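Local atomic coordinates of protein-L-isoaspartate O-methyltransferase beta-aspartate methyltransferase (Plasmodium falciparum, PDB entry 2PBF), a protein that probably catalyses methyl transfer from S-adenosyl-L-methionine to L-isoaspartyl residues in damaged proteins, a step in their repair. Residues E17-K20 / I24-D27; A84-S89 / Y93-M98; E155-L160 / L179-A184. All blocks are in the same frame, centred on the assembly; numbering follows the deposited sequence.

Contact 1: residues E17-K20 / I24-D27; sequences ENLK and IIDD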
loop_
_atom_site.group_PDB
_atom_site.type_symbol
_atom_site.label_atom_id
_atom_site.label_comp_id
_atom_site.label_asym_id
_atom_site.label_seq_id
_atom_site.Cartn_x
_atom_site.Cartn_y
_atom_site.Cartn_z
ATOM N N GLU A 17 13.069 -13.341 -7.091
ATOM C CA GLU A 17 14.337 -14.006 -6.820
ATOM C C GLU A 17 15.525 -13.048 -6.803
ATOM O O GLU A 17 16.439 -13.247 -6.023
ATOM C CB GLU A 17 14.557 -15.124 -7.846
ATOM C CG GLU A 17 13.694 -16.345 -7.599
ATOM C CD GLU A 17 14.016 -17.023 -6.263
ATOM O OE1 GLU A 17 13.279 -17.971 -5.884
ATOM O OE2 GLU A 17 15.013 -16.620 -5.604
ATOM N N ASN A 18 15.508 -12.020 -7.660
ATOM C CA ASN A 18 16.552 -10.977 -7.679
ATOM C C ASN A 18 16.545 -10.121 -6.411
ATOM O O ASN A 18 17.599 -9.868 -5.827
ATOM C CB ASN A 18 16.466 -10.105 -8.954
ATOM C CG ASN A 18 17.271 -8.791 -8.845
ATOM O OD1 ASN A 18 16.711 -7.722 -8.558
ATOM N ND2 ASN A 18 18.576 -8.873 -9.071
ATOM N N LEU A 19 15.356 -9.705 -5.975
ATOM C CA LEU A 19 15.180 -9.016 -4.685
ATOM C C LEU A 19 15.629 -9.854 -3.478
ATOM O O LEU A 19 16.219 -9.319 -2.538
ATOM C CB LEU A 19 13.723 -8.550 -4.507
ATOM C CG LEU A 19 13.135 -7.611 -5.575
ATOM C CD1 LEU A 19 11.746 -7.076 -5.182
ATOM C CD2 LEU A 19 14.094 -6.469 -5.876
ATOM N N LYS A 20 15.351 -11.157 -3.501
ATOM C CA LYS A 20 15.848 -12.061 -2.468
ATOM C C LYS A 20 17.368 -12.132 -2.432
ATOM O O LYS A 20 17.952 -11.946 -1.368
ATOM C CB LYS A 20 15.267 -13.456 -2.624
ATOM C CG LYS A 20 14.170 -13.767 -1.622
ATOM C CD LYS A 20 13.395 -15.027 -2.015
ATOM C CE LYS A 20 14.156 -16.297 -1.674
ATOM N NZ LYS A 20 13.478 -17.504 -2.225
ATOM N N ILE A 24 16.516 -7.801 -0.360
ATOM C CA ILE A 24 15.403 -6.849 -0.298
ATOM C C ILE A 24 14.169 -7.593 0.209
ATOM O O ILE A 24 13.416 -7.084 1.033
ATOM C CB ILE A 24 15.170 -6.170 -1.680
ATOM C CG1 ILE A 24 16.315 -5.200 -1.958
ATOM C CG2 ILE A 24 13.810 -5.453 -1.744
ATOM C CD1 ILE A 24 16.662 -5.044 -3.412
ATOM N N ILE A 25 13.988 -8.807 -0.287
ATOM C CA ILE A 25 13.046 -9.745 0.295
ATOM C C ILE A 25 13.836 -10.692 1.193
ATOM O O ILE A 25 14.762 -11.361 0.711
ATOM C CB ILE A 25 12.274 -10.517 -0.800
ATOM C CG1 ILE A 25 11.317 -9.568 -1.530
ATOM C CG2 ILE A 25 11.526 -11.718 -0.209
ATOM C CD1 ILE A 25 10.767 -10.122 -2.807
ATOM N N ASP A 26 13.497 -10.684 2.493
ATOM C CA ASP A 26 14.032 -11.609 3.513
ATOM C C ASP A 26 12.873 -12.198 4.366
ATOM O O ASP A 26 12.943 -12.258 5.594
ATOM C CB ASP A 26 15.066 -10.903 4.413
ATOM C CG ASP A 26 14.510 -9.627 5.083
ATOM O OD1 ASP A 26 13.308 -9.583 5.433
ATOM O OD2 ASP A 26 15.283 -8.659 5.264
ATOM N N ASP A 27 11.809 -12.627 3.692
ATOM C CA ASP A 27 10.602 -13.081 4.341
ATOM C C ASP A 27 9.830 -13.908 3.318
ATOM O O ASP A 27 9.625 -13.486 2.171
ATOM C CB ASP A 27 9.793 -11.868 4.830
ATOM C CG ASP A 27 8.619 -12.245 5.731
ATOM O OD1 ASP A 27 8.610 -11.843 6.908
ATOM O OD2 ASP A 27 7.683 -12.905 5.250
#
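Ile24 and Ile25 both turn their backbone N toward Leu19 O, where helix 12-21 ends and the chain swings round toward helix 28-35. Ile24 N donates to Leu19 O at 2.7 Å. This bond spans five residues, and with Leu19 packed on Ile24 it is consistent with a Schellman motif, a common C-terminal helix cap. Ile25 N donates to the same Leu19 O at 3.2 Å. It sits above the carbonyl plane, 72° out of it, while Ile24 N lies much closer to that plane. One carbonyl oxygen thus holds two successive amides of the turn.

Leu19 fills the inner side of the corner. Its CD2 meets Ile24 CD1 at 3.8 Å, and its CB meets Ile25 CD1 at 3.8 Å. Ile25 CG1 is anti to the carbonyl carbon (chi1 -69°), which sets CG1, and CD1 beyond it, against Leu19 CB. Pro64 touches Leu19, and His65 and Ala68 touch Ile24, so helix 64-74 lies against this corner. Lys20 lies on the outer side, and its ammonium group turns to Tyr31 in a cation-pi contact. Just beyond, Asp27 is the N-cap of helix 28-35 and its OD2 accepts from Val30 N. Lys20 CG rests 3.6 Å from Ile25 CG2, and Lys20 CA points its hydrogen at Ile25 O, 3.4 Å away.

Contact 2: residues A84-S89 / Y93-M98; sequences AIDVGS and YLTVCM. With SAH (S-adenosyl-L-homocysteine), chain C.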
loop_
_atom_site.group_PDB
_atom_site.type_symbol
_atom_site.label_atom_id
_atom_site.label_comp_id
_atom_site.label_asym_id
_atom_site.label_seq_id
_atom_site.Cartn_x
_atom_site.Cartn_y
_atom_site.Cartn_z
ATOM N N ALA A 84 -7.009 -3.198 6.761
ATOM C CA ALA A 84 -5.868 -2.472 6.159
ATOM C C ALA A 84 -6.377 -1.363 5.232
ATOM O O ALA A 84 -7.448 -1.473 4.631
ATOM C CB ALA A 84 -4.987 -3.438 5.370
ATOM N N ILE A 85 -5.619 -0.275 5.145
ATOM C CA ILE A 85 -5.921 0.805 4.212
ATOM C C ILE A 85 -4.632 1.185 3.479
ATOM O O ILE A 85 -3.565 1.303 4.091
ATOM C CB ILE A 85 -6.646 2.030 4.897
ATOM C CG1 ILE A 85 -6.895 3.167 3.898
ATOM C CG2 ILE A 85 -5.901 2.516 6.176
ATOM C CD1 ILE A 85 -7.867 4.233 4.443
ATOM N N ASP A 86 -4.748 1.317 2.163
ATOM C CA ASP A 86 -3.632 1.694 1.308
ATOM C C ASP A 86 -3.931 3.095 0.853
ATOM O O ASP A 86 -4.857 3.324 0.044
ATOM C CB ASP A 86 -3.524 0.740 0.116
ATOM C CG ASP A 86 -2.329 1.013 -0.769
ATOM O OD1 ASP A 86 -1.390 1.714 -0.355
ATOM O OD2 ASP A 86 -2.312 0.492 -1.915
ATOM N N VAL A 87 -3.164 4.034 1.388
ATOM C CA VAL A 87 -3.373 5.431 1.088
ATOM C C VAL A 87 -2.483 5.830 -0.093
ATOM O O VAL A 87 -1.265 5.887 0.043
ATOM C CB VAL A 87 -3.030 6.333 2.307
ATOM C CG1 VAL A 87 -3.215 7.839 1.929
ATOM C CG2 VAL A 87 -3.892 5.949 3.536
ATOM N N GLY A 88 -3.106 6.122 -1.234
ATOM C CA GLY A 88 -2.381 6.453 -2.466
ATOM C C GLY A 88 -2.209 5.169 -3.229
ATOM O O GLY A 88 -1.083 4.768 -3.566
ATOM N N SER A 89 -3.329 4.501 -3.502
ATOM C CA SER A 89 -3.270 3.124 -3.954
ATOM C C SER A 89 -2.684 2.994 -5.374
ATOM O O SER A 89 -2.143 1.943 -5.716
ATOM C CB SER A 89 -4.641 2.428 -3.793
ATOM O OG SER A 89 -5.688 3.193 -4.380
ATOM N N TYR A 93 -1.325 -2.023 -6.960
ATOM C CA TYR A 93 -0.413 -3.173 -6.785
ATOM C C TYR A 93 -0.387 -3.630 -5.323
ATOM O O TYR A 93 -0.656 -4.809 -4.984
ATOM C CB TYR A 93 1.038 -2.894 -7.305
ATOM C CG TYR A 93 1.858 -4.164 -7.140
ATOM C CD1 TYR A 93 1.810 -5.167 -8.126
ATOM C CD2 TYR A 93 2.568 -4.423 -5.954
ATOM C CE1 TYR A 93 2.493 -6.368 -7.964
ATOM C CE2 TYR A 93 3.260 -5.620 -5.787
ATOM C CZ TYR A 93 3.215 -6.590 -6.801
ATOM O OH TYR A 93 3.866 -7.802 -6.654
ATOM N N LEU A 94 -0.106 -2.678 -4.450
ATOM C CA LEU A 94 0.044 -2.987 -3.037
ATOM C C LEU A 94 -1.289 -3.324 -2.360
ATOM O O LEU A 94 -1.321 -4.132 -1.425
ATOM C CB LEU A 94 0.808 -1.882 -2.290
ATOM C CG LEU A 94 1.524 -2.403 -1.029
ATOM C CD1 LEU A 94 2.758 -3.279 -1.330
ATOM C CD2 LEU A 94 1.939 -1.244 -0.266
ATOM N N THR A 95 -2.374 -2.715 -2.843
ATOM C CA THR A 95 -3.708 -3.008 -2.331
ATOM C C THR A 95 -4.105 -4.469 -2.537
ATOM O O THR A 95 -4.605 -5.109 -1.619
ATOM C CB THR A 95 -4.799 -2.080 -2.963
ATOM O OG1 THR A 95 -4.214 -0.830 -3.307
ATOM C CG2 THR A 95 -5.898 -1.838 -1.967
ATOM N N VAL A 96 -3.872 -4.978 -3.738
ATOM C CA VAL A 96 -4.049 -6.400 -4.053
ATOM C C VAL A 96 -3.130 -7.297 -3.201
ATOM O O VAL A 96 -3.562 -8.335 -2.697
ATOM C CB VAL A 96 -3.876 -6.639 -5.573
ATOM C CG1 VAL A 96 -4.010 -8.116 -5.930
ATOM C CG2 VAL A 96 -4.913 -5.824 -6.333
ATOM N N CYS A 97 -1.881 -6.892 -3.021
ATOM C CA CYS A 97 -0.989 -7.599 -2.111
ATOM C C CYS A 97 -1.646 -7.708 -0.723
ATOM O O CYS A 97 -1.677 -8.784 -0.135
ATOM C CB CYS A 97 0.410 -6.929 -2.057
ATOM S SG CYS A 97 1.526 -7.327 -3.452
ATOM N N MET A 98 -2.211 -6.616 -0.218
ATOM C CA MET A 98 -2.915 -6.679 1.063
ATOM C C MET A 98 -4.136 -7.611 1.053
ATOM O O MET A 98 -4.328 -8.375 1.997
ATOM C CB MET A 98 -3.355 -5.293 1.523
ATOM C CG MET A 98 -2.249 -4.328 1.901
ATOM S SD MET A 98 -3.037 -2.718 2.189
ATOM C CE MET A 98 -1.633 -1.851 2.833
HETATM N N SAH C . 1.248 2.249 -3.991
HETATM C CA SAH C . 1.217 2.976 -5.286
HETATM C CB SAH C . 1.963 4.278 -5.139
HETATM C CG SAH C . 1.543 5.213 -6.264
HETATM S SD SAH C . 2.377 6.798 -6.152
HETATM C C SAH C . 1.771 2.159 -6.458
HETATM O O SAH C . 2.826 1.539 -6.306
HETATM O OXT SAH C . 1.169 2.108 -7.561
HETATM C "C5'" SAH C . 1.352 7.494 -4.831
HETATM C "C4'" SAH C . -0.127 7.696 -5.164
HETATM O "O4'" SAH C . -0.659 8.517 -4.163
HETATM C "C3'" SAH C . -0.454 8.377 -6.486
HETATM O "O3'" SAH C . -1.261 7.509 -7.265
HETATM C "C2'" SAH C . -1.188 9.650 -6.092
HETATM O "O2'" SAH C . -2.227 9.971 -6.990
HETATM C "C1'" SAH C . -1.718 9.277 -4.723
HETATM N N9 SAH C . -1.975 10.405 -3.800
HETATM C C8 SAH C . -1.218 11.535 -3.672
HETATM N N7 SAH C . -1.757 12.290 -2.687
HETATM C C5 SAH C . -2.859 11.679 -2.199
HETATM C C6 SAH C . -3.790 12.032 -1.215
HETATM N N6 SAH C . -3.713 13.167 -0.532
HETATM N N1 SAH C . -4.810 11.166 -0.915
HETATM C C2 SAH C . -4.930 9.975 -1.606
HETATM N N3 SAH C . -4.012 9.661 -2.577
HETATM C C4 SAH C . -2.990 10.490 -2.879
HETATM O O HOH W 1 -0.769 0.229 -4.145
#
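Asp86 and Thr95 face each other where strand 84-87 and helix 93-98 run nearly antiparallel, at 173°, with axes 8.7 Å apart. Thr95 OG1 donates to Asp86 OD2 at 2.7 Å, on the anti lone pair of that oxygen. Asp86 faces the helix, and with CG opposite the backbone N (chi1 -176°) its carboxylate reaches Thr95. Its other oxygen, OD1, is hydrogen-bonded to His167 ND1 on the neighbouring strand 163-168. The buried carboxylate is therefore held at both oxygens.

A water sits beside this pair. It donates to Asp86 OD2 at 2.7 Å and to Ser89 O at 2.7 Å. It accepts from Leu94 N at 3.0 Å, in the first turn of the helix, and from the amino N of S-adenosyl-L-homocysteine at 2.9 Å. Strand, loop, helix and ligand are all tied to one water. This is the first beta-alpha step of the Rossmann-like methyltransferase fold, with its glycine-rich loop at the end of the strand. Gly88 has a positive phi of 93°, and its CA passes close to the ribose O4' of the ligand, at 3.2 Å. In the same loop Ser89 CB lies against Thr95 OG1. Glu116, Ser91 and His67 also bind the ligand.

Away from the loop, Met98 stretches out straight, and its SD makes an apolar contact with Ala84 CB at 3.8 Å. Its CE ends near Ile85 O.

Contact 3: residues E155-L160 / L179-A184; sequences EEKKEL and LVDLLA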
loop_
_atom_site.group_PDB
_atom_site.type_symbol
_atom_site.label_atom_id
_atom_site.label_comp_id
_atom_site.label_asym_id
_atom_site.label_seq_id
_atom_site.Cartn_x
_atom_site.Cartn_y
_atom_site.Cartn_z
ATOM N N GLU A 155 -17.671 12.417 9.730
ATOM C CA GLU A 155 -18.652 11.366 9.434
ATOM C C GLU A 155 -17.994 10.150 8.797
ATOM O O GLU A 155 -18.042 9.050 9.357
ATOM C CB GLU A 155 -19.792 11.896 8.545
ATOM C CG GLU A 155 -20.633 12.977 9.192
ATOM N N GLU A 156 -17.350 10.353 7.651
ATOM C CA GLU A 156 -16.617 9.264 6.998
ATOM C C GLU A 156 -15.492 8.736 7.860
ATOM O O GLU A 156 -15.256 7.543 7.870
ATOM C CB GLU A 156 -16.114 9.651 5.612
ATOM C CG GLU A 156 -15.690 11.079 5.459
ATOM C CD GLU A 156 -16.174 11.672 4.157
ATOM O OE1 GLU A 156 -17.221 11.202 3.665
ATOM O OE2 GLU A 156 -15.513 12.601 3.632
ATOM N N LYS A 157 -14.833 9.620 8.612
ATOM C CA LYS A 157 -13.800 9.202 9.563
ATOM C C LYS A 157 -14.310 8.157 10.556
ATOM O O LYS A 157 -13.645 7.125 10.777
ATOM C CB LYS A 157 -13.210 10.407 10.297
ATOM C CG LYS A 157 -12.103 10.087 11.296
ATOM C CD LYS A 157 -11.562 11.386 11.900
ATOM C CE LYS A 157 -11.139 11.220 13.358
ATOM N NZ LYS A 157 -10.141 12.270 13.785
ATOM N N LYS A 158 -15.469 8.433 11.164
ATOM C CA LYS A 158 -16.126 7.498 12.091
ATOM C C LYS A 158 -16.484 6.207 11.350
ATOM O O LYS A 158 -16.255 5.102 11.840
ATOM C CB LYS A 158 -17.385 8.131 12.698
ATOM C CG LYS A 158 -18.155 7.217 13.675
ATOM C CD LYS A 158 -19.482 7.831 14.135
ATOM C CE LYS A 158 -20.328 6.809 14.906
ATOM N NZ LYS A 158 -21.781 7.210 15.003
ATOM N N GLU A 159 -17.027 6.381 10.150
ATOM C CA GLU A 159 -17.493 5.289 9.308
ATOM C C GLU A 159 -16.397 4.326 8.861
ATOM O O GLU A 159 -16.641 3.126 8.731
ATOM C CB GLU A 159 -18.187 5.891 8.091
ATOM C CG GLU A 159 -18.799 4.900 7.148
ATOM C CD GLU A 159 -18.947 5.469 5.740
ATOM O OE1 GLU A 159 -19.304 6.675 5.598
ATOM O OE2 GLU A 159 -18.698 4.695 4.782
ATOM N N LEU A 160 -15.191 4.845 8.611
ATOM C CA LEU A 160 -14.059 4.009 8.197
ATOM C C LEU A 160 -13.623 3.061 9.304
ATOM O O LEU A 160 -13.102 1.988 9.038
ATOM C CB LEU A 160 -12.864 4.876 7.788
ATOM C CG LEU A 160 -12.751 5.405 6.362
ATOM C CD1 LEU A 160 -11.713 6.510 6.305
ATOM C CD2 LEU A 160 -12.396 4.297 5.364
ATOM N N LEU A 179 -4.543 9.929 9.949
ATOM C CA LEU A 179 -3.940 8.608 9.858
ATOM C C LEU A 179 -3.653 8.090 11.259
ATOM O O LEU A 179 -3.860 6.914 11.535
ATOM C CB LEU A 179 -2.721 8.584 8.916
ATOM C CG LEU A 179 -3.029 8.964 7.448
ATOM C CD1 LEU A 179 -1.801 9.089 6.590
ATOM C CD2 LEU A 179 -3.995 8.009 6.795
ATOM N N VAL A 180 -3.236 8.982 12.160
ATOM C CA VAL A 180 -3.080 8.620 13.581
ATOM C C VAL A 180 -4.411 8.207 14.215
ATOM O O VAL A 180 -4.460 7.300 15.050
ATOM C CB VAL A 180 -2.385 9.757 14.408
ATOM C CG1 VAL A 180 -2.543 9.549 15.921
ATOM C CG2 VAL A 180 -0.933 9.846 14.042
ATOM N N ASP A 181 -5.491 8.873 13.832
ATOM C CA ASP A 181 -6.808 8.535 14.392
ATOM C C ASP A 181 -7.428 7.290 13.785
ATOM O O ASP A 181 -8.270 6.650 14.400
ATOM C CB ASP A 181 -7.767 9.724 14.257
ATOM C CG ASP A 181 -7.354 10.898 15.133
ATOM O OD1 ASP A 181 -6.526 10.699 16.056
ATOM O OD2 ASP A 181 -7.843 12.008 14.886
ATOM N N LEU A 182 -7.010 6.954 12.572
ATOM C CA LEU A 182 -7.545 5.798 11.862
ATOM C C LEU A 182 -6.872 4.536 12.354
ATOM O O LEU A 182 -7.318 3.447 12.069
ATOM C CB LEU A 182 -7.388 5.973 10.350
ATOM C CG LEU A 182 -8.351 6.925 9.629
ATOM C CD1 LEU A 182 -8.098 6.879 8.137
ATOM C CD2 LEU A 182 -9.822 6.625 9.908
ATOM N N LEU A 183 -5.814 4.705 13.137
ATOM C CA LEU A 183 -4.962 3.621 13.555
ATOM C C LEU A 183 -5.517 2.872 14.772
ATOM O O LEU A 183 -5.847 3.484 15.790
ATOM C CB LEU A 183 -3.565 4.188 13.831
ATOM C CG LEU A 183 -2.357 3.268 14.012
ATOM C CD1 LEU A 183 -2.153 2.400 12.767
ATOM C CD2 LEU A 183 -1.123 4.107 14.311
ATOM N N ALA A 184 -5.595 1.545 14.664
ATOM C CA ALA A 184 -6.033 0.687 15.767
ATOM C C ALA A 184 -4.932 0.423 16.796
ATOM O O ALA A 184 -3.729 0.555 16.514
ATOM C CB ALA A 184 -6.588 -0.656 15.235
#
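Along 155-160, Lys157 is the first to meet 179-184, and it does so through its charged end. The side chain leaves with CG anti to the backbone N (chi1 -179°) and runs across to Asp181, with a bend at chi3. There Lys157 NZ donates to Asp181 OD2 at 2.6 Å, a short salt bridge. The nitrogen comes in on the anti side of that oxygen, 22° out of the carboxylate plane. Lys157 CE also passes 3.8 Å from Asp181 CB, so carbon packs beside the ion pair. The backbone of the same residue takes part too: Lys157 O has Leu182 CD2 at 4.0 Å, a contact with the methyl and not a bond.

One turn further on, Leu160 points toward the second helix. Its CD1 meets both methyls of Leu182, CD1 and CD2, each at 4.1 Å, while Leu160 CB lies at the same distance from Leu182 CD2. The two leucines cross obliquely and make a small apolar patch, separate from the salt bridge. Leu160 O accepts a hydrogen bond from Arg83 NH1, and Leu182 packs onward on Ile166 of strand 163-168.

The contact thus joins the helix that precedes strand 163-168 to the helix that follows it. Such a helix-strand-helix connection, with helices flanking a central sheet, belongs to the Rossmann-like methyltransferase fold.

How the contacts relate
From the N terminus the three contacts follow one another in series; none nests in or crosses another. Contact 1 closes the short turn between helices 12-21 and 28-35, at the edge of the molecule. Contact 2 closes the ligand-binding loop between strand 83-87 and helix 93-101, near the centre. Contact 3 closes a longer loop that holds strand 163-168. Contacts 1 and 2 do not touch, but helix 64-74 lies between them: its His65 meets Ile24 and its His67 stacks on Tyr93. Contacts 2 and 3 meet directly, with Val87 CG2 3.9 Å from Leu179 CD2. Contacts 1 and 3 lie on opposite sides of the chain's centre.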